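Local coordinates for ABC transporter periplasmic substrate-binding protein (Desulfovibrio alaskensis, PDB 5MY5) that probably captures tungstate in the periplasm with high selectivity and delivers it to an ABC transporter for uptake into the cell, at residues G259-K262 and L268-P271. The protein carries 2 engineered substitutions. Numbering follows the deposited sequence.
Sequences GDFK and LFTP
G259, at the tail of helix 252-260, lies against the backbone of F269 and the ring of P271; the nearest CA atoms are those of G259 and T270, 5.3 Å apart. Two waters lie between the backbones. One donates to both G259 O and F269 O, the latter at 2.8 Å, and so joins two carbonyls that could not bond each other. The second accepts from F269 N, with 2.9 Å between its oxygen and F269 N; it also sits 2.5 Å from F261 O, unusually short and doubtful as a bond. F269 O thus reaches the helix at G259 through the first water, while F269 N binds the second, which lies beside F261 O. The P271 ring comes up to bare glycine backbone, its CD packing on G259 CA at 3.6 Å with CG alongside at 4.0 Å.

This is the C-terminal end of the periplasmic binding protein fold: helix 252-260 runs out, the chain turns back through the short antiparallel pair 262-263 and 266-271, and the latter strand continues into the sheet, where T270 is backbone hydrogen-bonded to Y104 of the antiparallel strand 100-112.

The phenyl groups of F261 and F269 stand side by side and point the same way. With CG anti to its backbone N (chi1 177°), F261 brings CD2 to the edge of the F269 ring, in that ring's plane, about equally close to F269 CD2 (3.9 Å) and F269 CE2 (4.0 Å). L268 adds one branch: its CD2 lies at the edge of the F261 ring, 4.2 Å from F261 CE2. L41 of helix 41-53 touches both phenylalanines, while M103 and I258 pack on F269.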
ATOM      1  N   GLY A 259      -4.779  10.336   9.856  1.00 20.05           N
ATOM      2  CA  GLY A 259      -4.462   9.476  11.026  1.00 21.29           C
ATOM      3  C   GLY A 259      -5.710   8.965  11.740  1.00 23.23           C
ATOM      4  O   GLY A 259      -5.790   7.765  12.256  1.00 23.52           O
ATOM      5  N   ASP A 260      -6.750   9.790  11.743  1.00 21.95           N
ATOM      6  CA  ASP A 260      -8.052   9.353  12.287  1.00 22.52           C
ATOM      7  C   ASP A 260      -8.979   8.535  11.395  1.00 22.46           C
ATOM      8  O   ASP A 260      -9.998   8.038  11.853  1.00 23.01           O
ATOM      9  CB  ASP A 260      -8.784  10.622  12.742  1.00 25.09           C
ATOM     10  CG  ASP A 260      -8.176  11.219  13.991  1.00 28.42           C
ATOM     11  OD1 ASP A 260      -7.374  10.566  14.631  1.00 33.99           O
ATOM     12  OD2 ASP A 260      -8.483  12.390  14.283  1.00 31.65           O
ATOM     13  N   PHE A 261      -8.622   8.319  10.120  1.00 20.85           N
ATOM     14  CA  PHE A 261      -9.426   7.528   9.202  1.00 18.53           C
ATOM     15  C   PHE A 261      -9.465   6.102   9.687  1.00 21.62           C
ATOM     16  O   PHE A 261      -8.468   5.580  10.173  1.00 22.91           O
ATOM     17  CB  PHE A 261      -8.817   7.565   7.761  1.00 20.87           C
ATOM     18  CG  PHE A 261      -9.545   6.727   6.764  1.00 20.22           C
ATOM     19  CD1 PHE A 261     -10.742   7.144   6.240  1.00 21.32           C
ATOM     20  CD2 PHE A 261      -9.074   5.464   6.390  1.00 21.36           C
ATOM     21  CE1 PHE A 261     -11.445   6.397   5.325  1.00 22.87           C
ATOM     22  CE2 PHE A 261      -9.807   4.743   5.469  1.00 21.60           C
ATOM     23  CZ  PHE A 261     -10.957   5.178   4.957  1.00 21.39           C
ATOM     24  N   LYS A 262     -10.617   5.533   9.634  1.00 20.02           N
ATOM     25  CA  LYS A 262     -10.865   4.122  10.047  1.00 20.71           C
ATOM     26  C   LYS A 262     -11.443   3.319   8.974  1.00 20.02           C
ATOM     27  O   LYS A 262     -12.335   3.745   8.242  1.00 20.98           O
ATOM     28  CB  LYS A 262     -11.939   4.051  11.174  1.00 22.89           C
ATOM     29  CG  LYS A 262     -11.693   4.977  12.330  1.00 24.68           C
ATOM     30  CD  LYS A 262     -10.657   4.407  13.224  1.00 24.82           C
ATOM     31  CE  LYS A 262     -10.335   5.427  14.334  1.00 27.03           C
ATOM     32  NZ  LYS A 262      -9.131   5.007  14.962  1.00 24.52           N
ATOM     33  N   LEU A 268      -5.675   2.699   9.752  1.00 19.92           N
ATOM     34  CA  LEU A 268      -5.045   2.177   8.543  1.00 19.98           C
ATOM     35  C   LEU A 268      -3.843   2.974   8.122  1.00 20.85           C
ATOM     36  O   LEU A 268      -2.814   2.377   7.686  1.00 20.44           O
ATOM     37  CB  LEU A 268      -6.133   2.058   7.485  1.00 21.98           C
ATOM     38  CG  LEU A 268      -5.926   1.294   6.207  1.00 26.21           C
ATOM     39  CD1 LEU A 268      -5.905  -0.189   6.531  1.00 27.26           C
ATOM     40  CD2 LEU A 268      -7.052   1.578   5.279  1.00 25.46           C
ATOM     41  N   PHE A 269      -3.895   4.299   8.194  1.00 19.97           N
ATOM     42  CA  PHE A 269      -2.797   5.169   7.756  1.00 21.29           C
ATOM     43  C   PHE A 269      -2.120   5.908   8.892  1.00 22.49           C
ATOM     44  O   PHE A 269      -2.854   6.423   9.752  1.00 23.57           O
ATOM     45  CB  PHE A 269      -3.357   6.184   6.789  1.00 18.73           C
ATOM     46  CG  PHE A 269      -3.914   5.621   5.520  1.00 19.55           C
ATOM     47  CD1 PHE A 269      -3.077   5.282   4.397  1.00 20.34           C
ATOM     48  CD2 PHE A 269      -5.259   5.382   5.391  1.00 21.86           C
ATOM     49  CE1 PHE A 269      -3.634   4.817   3.208  1.00 21.12           C
ATOM     50  CE2 PHE A 269      -5.780   4.956   4.224  1.00 22.34           C
ATOM     51  CZ  PHE A 269      -5.002   4.598   3.166  1.00 22.13           C
ATOM     52  N   THR A 270      -0.801   6.017   8.909  1.00 20.70           N
ATOM     53  CA  THR A 270      -0.037   6.829   9.777  1.00 19.97           C
ATOM     54  C   THR A 270       0.384   8.057   8.923  1.00 20.89           C
ATOM     55  O   THR A 270       1.186   7.914   8.005  1.00 18.98           O
ATOM     56  CB  THR A 270       1.164   6.072  10.357  1.00 20.71           C
ATOM     57  OG1 THR A 270       0.706   4.909  11.009  1.00 25.75           O
ATOM     58  CG2 THR A 270       1.946   6.920  11.255  1.00 24.43           C
ATOM     59  N   PRO A 271      -0.081   9.277   9.262  1.00 18.77           N
ATOM     60  CA  PRO A 271       0.491  10.472   8.665  1.00 19.08           C
ATOM     61  C   PRO A 271       1.939  10.691   8.954  1.00 19.78           C
ATOM     62  O   PRO A 271       2.360  10.419  10.079  1.00 23.21           O
ATOM     63  CB  PRO A 271      -0.360  11.607   9.255  1.00 19.37           C
ATOM     64  CG  PRO A 271      -0.850  11.062  10.503  1.00 21.39           C
ATOM     65  CD  PRO A 271      -0.891   9.567  10.458  1.00 18.94           C
TER
HETATM   66  O   HOH W   1      -3.571   6.176  12.467  1.00 31.78           O
HETATM   67  O   HOH W   2      -6.062   5.754   9.367  1.00 23.21           O